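Local coordinates for odorant binding protein (AGAP007287-PA) (Anopheles gambiae, PDB 3PM2) that binds hydrophobic odorants such as menthol, citronellal, decanal and indole, and is thought to carry them through the aqueous fluid around olfactory dendrites, at residues 59-64 / 75-80; 116-121 / 130-135; 97-102 / 142-147. All coordinates share one frame; numbering follows the deposited sequence.

Interaction 1. Residues 59-64 / 75-80; sequences CVMNST and EALTKL
Met-61 and Leu-77 show how a flexible side chain can span the distance between two helices. Beyond CB, Met-61 runs with CG beside the backbone N and opposite the carbonyl carbon (chi1 -65°). CG packs on Ser-134 of helix 133-147, so the root of the chain is already occupied by a third helix. A bend at chi2 then swings SD and CE towards the other segment, and the terminal methyl carries the contact, CE lying 3.9 Å from CD1 of Leu-77. Ile-137, also on helix 133-147, touches both Met-61 and Leu-77 and joins them to that helix.

A second point of contact forms where helix 55-63 gives way to loop. Here CD1 of Leu-80 sits against the beta branch of Thr-64, 3.9 Å from CB and equally far from CG2. The threonine hydroxyl is turned back over its own helix end, which leaves methyl and CB to face the leucine. Just before it, Ser-63 OG donates to Val-60 O at 2.8 Å, tilted 21° from the carbonyl plane, a bond that keeps this hydroxyl on its own helix.

Between these two segments no hydrogen bond passes, and the touching is apolar; the small antiparallel hairpin of strands 67-68 and 71-72 joins them in sequence, within the disulfide-linked all-helical fold of this C-plus odorant-binding protein.

Interaction 2. Residues 116-121 / 130-135; sequences AGAKLT and CHPISG
Gly-117 and Ala-118, at the end of helix 111-118, abut His-131 and Pro-132 at the entrance to helix 133-147: a helix end meets a helix start, the latter carrying a side-chain capping bond. The O of Ala-116 accepts from Lys-119 N at 3.0 Å, the first of two successive bonds that close the last turn. Gly-117 follows, and with no side chain in the way CG of Pro-132 comes to 3.8 Å from Gly-117 C. On the polar side of the same residue a water lies 2.8 Å from Gly-117 O and 2.8 Å from Cys-130 O, in position to bridge the two carbonyls. Cys-130 is itself tied to Cys-55 by a disulfide.

Ala-118 loses more surface to the other segment than any other residue of the contact. Its backbone N faces CD of Pro-132 at 3.5 Å, while its methyl leans obliquely on the imidazole of His-131, where CB approaches CD2 to 3.4 Å and NE2 is the next nearest ring atom. Past Ala-118 the chain turns away: Leu-120 N closes the second of those turn bonds on Gly-117 O, and Thr-121 O receives a weak bond from Arg-52.

Both nitrogens of the histidine ring have partners, though unequal ones. NE2 has a weak hydrogen bond to Glu-115, which would favour the proton on that nitrogen and suit ND1 as an acceptor. With CG anti to the backbone N (chi1 -165°), the ring is brought back to the turn that leads into the helix. There Ile-133 N donates to ND1 of His-131 at 3.0 Å, nearly straight at 164° and only 8° out of the ring plane.

Interaction 3. Residues 97-102 / 142-147; sequences LDAIDG and GMTLFA
Ala-99 meets Thr-144 and Leu-145 with no flat group between them; the one aromatic ring of the two segments, that of Phe-146, is turned to another part of the fold, where it makes edge-to-face pairs with Phe-154 and Phe-172. Among the carboxylates, that of Asp-101 is likewise engaged away from the interface, its OD1 forming a salt bridge with Arg-74. What remains between helices 92-109 and 133-147 is a compact aliphatic contact centred on one methyl.

CB of Ala-99 points toward the partner helix and is met by two branches. CG2 of Thr-144 lies 3.8 Å from Ala-99 CB, and CD2 of Leu-145 approaches the same atom to 4.0 Å. In Thr-144 a chi1 of -55° sets OG1 beside the backbone N and so leaves CG2 anti to that N, where it meets the alanine. The hydroxyl is thereby placed to hydrogen-bond Cys-140 O within its own helix. With only a methyl at the centre, the segments come close: the CA atoms of Ala-99 and Thr-144 are 6.2 Å apart.

A water sits at the margin of this apolar patch. It donates to Ala-99 O at 2.9 Å and more weakly to Thr-144 OG1 at 3.5 Å. Nearby, Cys-103 of the first helix touches Thr-144.

The chemistry implies a division of labour: the close spacing is consistent with a methyl at the centre, no direct hydrogen bond crosses between the segments, and the disulfide of Cys-103 with Cys-140 links the same two helices covalently.

Overall arrangement
Helix 133-147 is the common thread: its start serves interaction 2 and its last turns serve interaction 3. Ile-137, between them, touches Met-61 and Leu-77 of interaction 1, and Ser-134 of interaction 2 touches Met-61 as well. Interactions 1 and 3, with centres about 15 Å apart, touch directly where helix 74-85 lies on helix 92-109, as with Thr-78 OG1 at 3.7 Å from Ile-100 CD1. The centres of interactions 1 and 2 are about 18 Å apart. Interactions 2 and 3 do not touch; their centres are about 22 Å apart and their nearest atoms about 7 Å. Together the three contacts join five helices of the odorant-binding fold.

Interaction 1. Residues 59-64 / 75-80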
loop_
_atom_site.group_PDB
_atom_site.type_symbol
_atom_site.label_atom_id
_atom_site.label_comp_id
_atom_site.label_asym_id
_atom_site.label_seq_id
_atom_site.Cartn_x
_atom_site.Cartn_y
_atom_site.Cartn_z
ATOM N N CYS A 59 7.072 -8.411 -0.628
ATOM C CA CYS A 59 7.496 -8.923 -1.935
ATOM C C CYS A 59 7.858 -7.743 -2.870
ATOM O O CYS A 59 8.920 -7.766 -3.512
ATOM C CB CYS A 59 6.397 -9.807 -2.531
ATOM S SG CYS A 59 6.743 -10.411 -4.206
ATOM N N VAL A 60 6.977 -6.697 -2.921
ATOM C CA VAL A 60 7.161 -5.499 -3.725
ATOM C C VAL A 60 8.431 -4.785 -3.263
ATOM O O VAL A 60 9.245 -4.380 -4.089
ATOM C CB VAL A 60 5.929 -4.557 -3.655
ATOM C CG1 VAL A 60 6.255 -3.187 -4.244
ATOM C CG2 VAL A 60 4.712 -5.161 -4.367
ATOM N N MET A 61 8.598 -4.642 -1.962
ATOM C CA MET A 61 9.773 -3.949 -1.395
ATOM C C MET A 61 11.056 -4.709 -1.674
ATOM O O MET A 61 12.049 -4.098 -2.059
ATOM C CB MET A 61 9.573 -3.650 0.087
ATOM C CG MET A 61 8.434 -2.663 0.358
ATOM S SD MET A 61 8.792 -1.013 -0.252
ATOM C CE MET A 61 7.533 -0.053 0.612
ATOM N N ASN A 62 10.997 -6.049 -1.606
ATOM C CA ASN A 62 12.144 -6.904 -1.949
ATOM C C ASN A 62 12.452 -6.816 -3.450
ATOM O O ASN A 62 13.635 -6.837 -3.826
ATOM C CB ASN A 62 11.920 -8.366 -1.507
ATOM C CG ASN A 62 12.193 -8.622 -0.029
ATOM O OD1 ASN A 62 13.049 -7.986 0.602
ATOM N ND2 ASN A 62 11.534 -9.621 0.539
ATOM N N SER A 63 11.413 -6.660 -4.313
ATOM C CA SER A 63 11.661 -6.574 -5.761
ATOM C C SER A 63 12.470 -5.325 -6.129
ATOM O O SER A 63 13.130 -5.316 -7.156
ATOM C CB SER A 63 10.359 -6.638 -6.564
ATOM O OG SER A 63 9.704 -5.380 -6.631
ATOM N N THR A 64 12.419 -4.285 -5.278
ATOM C CA THR A 64 13.112 -3.002 -5.483
ATOM C C THR A 64 14.264 -2.773 -4.502
ATOM O O THR A 64 14.755 -1.646 -4.417
ATOM C CB THR A 64 12.093 -1.862 -5.387
ATOM O OG1 THR A 64 11.285 -2.069 -4.221
ATOM C CG2 THR A 64 11.219 -1.768 -6.612
ATOM N N GLU A 75 15.430 6.886 1.362
ATOM C CA GLU A 75 16.133 7.611 0.296
ATOM C C GLU A 75 15.864 6.963 -1.065
ATOM O O GLU A 75 15.389 7.637 -1.975
ATOM C CB GLU A 75 17.637 7.719 0.598
ATOM C CG GLU A 75 17.969 8.608 1.797
ATOM C CD GLU A 75 17.493 8.117 3.161
ATOM O OE1 GLU A 75 17.497 6.883 3.393
ATOM O OE2 GLU A 75 17.055 8.965 3.973
ATOM N N ALA A 76 16.084 5.643 -1.169
ATOM C CA ALA A 76 15.851 4.901 -2.397
ATOM C C ALA A 76 14.368 4.872 -2.763
ATOM O O ALA A 76 14.045 4.987 -3.946
ATOM C CB ALA A 76 16.402 3.491 -2.277
ATOM N N LEU A 77 13.458 4.743 -1.756
ATOM C CA LEU A 77 12.021 4.745 -2.031
ATOM C C LEU A 77 11.600 6.089 -2.634
ATOM O O LEU A 77 10.818 6.115 -3.587
ATOM C CB LEU A 77 11.213 4.440 -0.749
ATOM C CG LEU A 77 9.688 4.560 -0.878
ATOM C CD1 LEU A 77 9.014 3.519 -0.046
ATOM C CD2 LEU A 77 9.211 5.946 -0.432
ATOM N N THR A 78 12.101 7.208 -2.066
ATOM C CA THR A 78 11.780 8.563 -2.547
ATOM C C THR A 78 12.254 8.723 -3.984
ATOM O O THR A 78 11.505 9.238 -4.796
ATOM C CB THR A 78 12.346 9.617 -1.583
ATOM O OG1 THR A 78 11.814 9.355 -0.279
ATOM C CG2 THR A 78 12.019 11.066 -1.997
ATOM N N LYS A 79 13.497 8.279 -4.295
ATOM C CA LYS A 79 14.061 8.307 -5.648
ATOM C C LYS A 79 13.151 7.583 -6.662
ATOM O O LYS A 79 12.872 8.128 -7.744
ATOM C CB LYS A 79 15.478 7.709 -5.654
ATOM C CG LYS A 79 16.259 8.012 -6.928
ATOM C CD LYS A 79 17.740 7.671 -6.797
ATOM C CE LYS A 79 18.485 7.741 -8.114
ATOM N NZ LYS A 79 19.045 6.421 -8.530
ATOM N N LEU A 80 12.650 6.388 -6.295
ATOM C CA LEU A 80 11.749 5.614 -7.163
ATOM C C LEU A 80 10.422 6.303 -7.400
ATOM O O LEU A 80 9.991 6.382 -8.547
ATOM C CB LEU A 80 11.526 4.186 -6.658
ATOM C CG LEU A 80 12.697 3.237 -6.818
ATOM C CD1 LEU A 80 12.411 1.928 -6.113
ATOM C CD2 LEU A 80 13.039 3.008 -8.301
#

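Interaction 2. Residues 116-121 / 130-135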
loop_
_atom_site.group_PDB
_atom_site.type_symbol
_atom_site.label_atom_id
_atom_site.label_comp_id
_atom_site.label_asym_id
_atom_site.label_seq_id
_atom_site.Cartn_x
_atom_site.Cartn_y
_atom_site.Cartn_z
ATOM N N ALA A 116 5.700 -5.848 17.196
ATOM C CA ALA A 116 4.984 -6.998 17.745
ATOM C C ALA A 116 4.446 -7.875 16.620
ATOM O O ALA A 116 4.554 -9.101 16.696
ATOM C CB ALA A 116 3.866 -6.531 18.634
ATOM N N GLY A 117 3.962 -7.236 15.548
ATOM C CA GLY A 117 3.470 -7.922 14.360
ATOM C C GLY A 117 4.566 -8.761 13.714
ATOM O O GLY A 117 4.320 -9.903 13.330
ATOM N N ALA A 118 5.788 -8.236 13.661
ATOM C CA ALA A 118 6.934 -8.959 13.104
ATOM C C ALA A 118 7.239 -10.267 13.885
ATOM O O ALA A 118 7.814 -11.208 13.321
ATOM C CB ALA A 118 8.150 -8.062 13.125
ATOM N N LYS A 119 6.832 -10.318 15.175
ATOM C CA LYS A 119 7.096 -11.459 16.067
ATOM C C LYS A 119 5.957 -12.481 16.175
ATOM O O LYS A 119 6.079 -13.483 16.888
ATOM C CB LYS A 119 7.553 -10.950 17.433
ATOM C CG LYS A 119 8.830 -10.095 17.357
ATOM C CD LYS A 119 9.734 -10.345 18.538
ATOM C CE LYS A 119 10.791 -9.278 18.732
ATOM N NZ LYS A 119 11.728 -9.637 19.842
ATOM N N LEU A 120 4.877 -12.276 15.402
ATOM C CA LEU A 120 3.742 -13.188 15.425
ATOM C C LEU A 120 4.145 -14.571 14.886
ATOM O O LEU A 120 5.043 -14.686 14.058
ATOM C CB LEU A 120 2.579 -12.609 14.583
ATOM C CG LEU A 120 1.910 -11.338 15.134
ATOM C CD1 LEU A 120 0.987 -10.697 14.080
ATOM C CD2 LEU A 120 1.151 -11.614 16.427
ATOM N N THR A 121 3.513 -15.602 15.398
ATOM C CA THR A 121 3.769 -16.971 14.956
ATOM C C THR A 121 2.664 -17.404 14.013
ATOM O O THR A 121 1.545 -16.926 14.177
ATOM C CB THR A 121 3.952 -17.924 16.147
ATOM O OG1 THR A 121 2.830 -17.834 17.014
ATOM C CG2 THR A 121 5.217 -17.648 16.917
ATOM N N CYS A 130 5.427 -11.980 7.622
ATOM C CA CYS A 130 6.220 -10.903 7.007
ATOM C C CYS A 130 6.266 -9.739 7.968
ATOM O O CYS A 130 5.327 -9.547 8.756
ATOM C CB CYS A 130 5.635 -10.482 5.658
ATOM S SG CYS A 130 5.868 -11.725 4.355
ATOM N N HIS A 131 7.357 -8.964 7.914
ATOM C CA HIS A 131 7.452 -7.801 8.780
ATOM C C HIS A 131 6.396 -6.785 8.329
ATOM O O HIS A 131 6.249 -6.561 7.136
ATOM C CB HIS A 131 8.862 -7.177 8.722
ATOM C CG HIS A 131 9.135 -6.201 9.838
ATOM N ND1 HIS A 131 8.582 -4.924 9.844
ATOM C CD2 HIS A 131 9.960 -6.324 10.905
ATOM C CE1 HIS A 131 9.066 -4.326 10.922
ATOM N NE2 HIS A 131 9.894 -5.134 11.596
ATOM N N PRO A 132 5.621 -6.168 9.247
ATOM C CA PRO A 132 4.568 -5.238 8.794
ATOM C C PRO A 132 5.055 -3.925 8.177
ATOM O O PRO A 132 4.235 -3.223 7.582
ATOM C CB PRO A 132 3.764 -4.958 10.067
ATOM C CG PRO A 132 4.133 -6.043 11.035
ATOM C CD PRO A 132 5.577 -6.361 10.709
ATOM N N ILE A 133 6.338 -3.562 8.327
ATOM C CA ILE A 133 6.785 -2.250 7.803
ATOM C C ILE A 133 6.466 -2.039 6.314
ATOM O O ILE A 133 5.993 -0.953 5.941
ATOM C CB ILE A 133 8.266 -1.893 8.135
ATOM C CG1 ILE A 133 8.571 -0.385 7.942
ATOM C CG2 ILE A 133 9.261 -2.748 7.359
ATOM C CD1 ILE A 133 7.675 0.631 8.767
ATOM N N SER A 134 6.736 -3.044 5.469
ATOM C CA SER A 134 6.508 -2.848 4.024
ATOM C C SER A 134 5.053 -2.467 3.699
ATOM O O SER A 134 4.824 -1.519 2.949
ATOM C CB SER A 134 6.936 -4.077 3.237
ATOM O OG SER A 134 8.323 -4.338 3.373
ATOM N N GLY A 135 4.104 -3.211 4.264
ATOM C CA GLY A 135 2.682 -2.961 4.057
ATOM C C GLY A 135 2.242 -1.639 4.671
ATOM O O GLY A 135 1.424 -0.929 4.087
HETATM O O HOH W 1 3.309 -10.034 10.684
#

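Interaction 3. Residues 97-102 / 142-147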
loop_
_atom_site.group_PDB
_atom_site.type_symbol
_atom_site.label_atom_id
_atom_site.label_comp_id
_atom_site.label_asym_id
_atom_site.label_seq_id
_atom_site.Cartn_x
_atom_site.Cartn_y
_atom_site.Cartn_z
ATOM N N LEU A 97 6.199 13.921 -2.123
ATOM C CA LEU A 97 7.089 14.193 -0.985
ATOM C C LEU A 97 6.306 14.281 0.346
ATOM O O LEU A 97 6.721 13.668 1.324
ATOM C CB LEU A 97 7.921 15.454 -1.223
ATOM C CG LEU A 97 8.981 15.360 -2.323
ATOM C CD1 LEU A 97 9.448 16.755 -2.736
ATOM C CD2 LEU A 97 10.192 14.535 -1.864
ATOM N N ASP A 98 5.139 14.972 0.351
ATOM C CA ASP A 98 4.288 15.080 1.532
ATOM C C ASP A 98 3.753 13.700 1.947
ATOM O O ASP A 98 3.742 13.391 3.140
ATOM C CB ASP A 98 3.113 16.055 1.298
ATOM C CG ASP A 98 3.466 17.548 1.228
ATOM O OD1 ASP A 98 4.675 17.889 1.319
ATOM O OD2 ASP A 98 2.530 18.375 1.072
ATOM N N ALA A 99 3.330 12.875 0.961
ATOM C CA ALA A 99 2.797 11.529 1.218
ATOM C C ALA A 99 3.858 10.642 1.899
ATOM O O ALA A 99 3.546 10.004 2.896
ATOM C CB ALA A 99 2.339 10.898 -0.082
ATOM N N ILE A 100 5.112 10.684 1.416
ATOM C CA ILE A 100 6.225 9.913 1.991
ATOM C C ILE A 100 6.492 10.350 3.435
ATOM O O ILE A 100 6.616 9.501 4.320
ATOM C CB ILE A 100 7.494 9.977 1.100
ATOM C CG1 ILE A 100 7.264 9.323 -0.274
ATOM C CG2 ILE A 100 8.704 9.329 1.822
ATOM C CD1 ILE A 100 8.323 9.674 -1.326
ATOM N N ASP A 101 6.530 11.663 3.672
ATOM C CA ASP A 101 6.768 12.203 5.011
ATOM C C ASP A 101 5.678 11.736 5.987
ATOM O O ASP A 101 5.993 11.260 7.074
ATOM C CB ASP A 101 6.855 13.733 4.971
ATOM C CG ASP A 101 7.572 14.303 6.168
ATOM O OD1 ASP A 101 8.741 13.885 6.422
ATOM O OD2 ASP A 101 6.973 15.149 6.868
ATOM N N GLY A 102 4.423 11.852 5.575
ATOM C CA GLY A 102 3.286 11.467 6.409
ATOM C C GLY A 102 3.224 9.986 6.715
ATOM O O GLY A 102 2.842 9.607 7.827
ATOM N N GLY A 142 -0.231 4.359 -1.351
ATOM C CA GLY A 142 -1.278 4.211 -2.344
ATOM C C GLY A 142 -2.549 4.960 -1.998
ATOM O O GLY A 142 -3.119 5.647 -2.859
ATOM N N MET A 143 -3.007 4.835 -0.739
ATOM C CA MET A 143 -4.260 5.499 -0.329
ATOM C C MET A 143 -4.114 7.012 -0.349
ATOM O O MET A 143 -5.019 7.696 -0.815
ATOM C CB MET A 143 -4.709 5.024 1.069
ATOM C CG MET A 143 -5.080 3.542 1.076
ATOM S SD MET A 143 -5.593 2.944 2.729
ATOM C CE MET A 143 -4.178 3.066 3.593
ATOM N N THR A 144 -2.983 7.518 0.163
ATOM C CA THR A 144 -2.735 8.970 0.221
ATOM C C THR A 144 -2.613 9.575 -1.185
ATOM O O THR A 144 -3.209 10.630 -1.431
ATOM C CB THR A 144 -1.493 9.282 1.076
ATOM O OG1 THR A 144 -1.655 8.697 2.384
ATOM C CG2 THR A 144 -1.226 10.791 1.180
ATOM N N LEU A 145 -1.822 8.943 -2.083
ATOM C CA LEU A 145 -1.656 9.461 -3.457
ATOM C C LEU A 145 -2.987 9.585 -4.187
ATOM O O LEU A 145 -3.256 10.614 -4.805
ATOM C CB LEU A 145 -0.675 8.611 -4.298
ATOM C CG LEU A 145 0.782 8.619 -3.781
ATOM C CD1 LEU A 145 1.599 7.464 -4.424
ATOM C CD2 LEU A 145 1.417 10.045 -3.855
ATOM N N PHE A 146 -3.823 8.548 -4.090
ATOM C CA PHE A 146 -5.141 8.512 -4.721
ATOM C C PHE A 146 -6.068 9.614 -4.178
ATOM O O PHE A 146 -6.725 10.289 -4.972
ATOM C CB PHE A 146 -5.775 7.114 -4.548
ATOM C CG PHE A 146 -7.011 6.861 -5.383
ATOM C CD1 PHE A 146 -6.912 6.617 -6.754
ATOM C CD2 PHE A 146 -8.269 6.812 -4.795
ATOM C CE1 PHE A 146 -8.046 6.303 -7.511
ATOM C CE2 PHE A 146 -9.412 6.536 -5.564
ATOM C CZ PHE A 146 -9.294 6.289 -6.916
ATOM N N ALA A 147 -6.099 9.801 -2.838
ATOM C CA ALA A 147 -6.923 10.816 -2.149
ATOM C C ALA A 147 -6.491 12.259 -2.454
ATOM O O ALA A 147 -7.319 13.172 -2.452
ATOM C CB ALA A 147 -6.874 10.575 -0.643
HETATM O O HOH W 2 0.889 10.533 3.916
#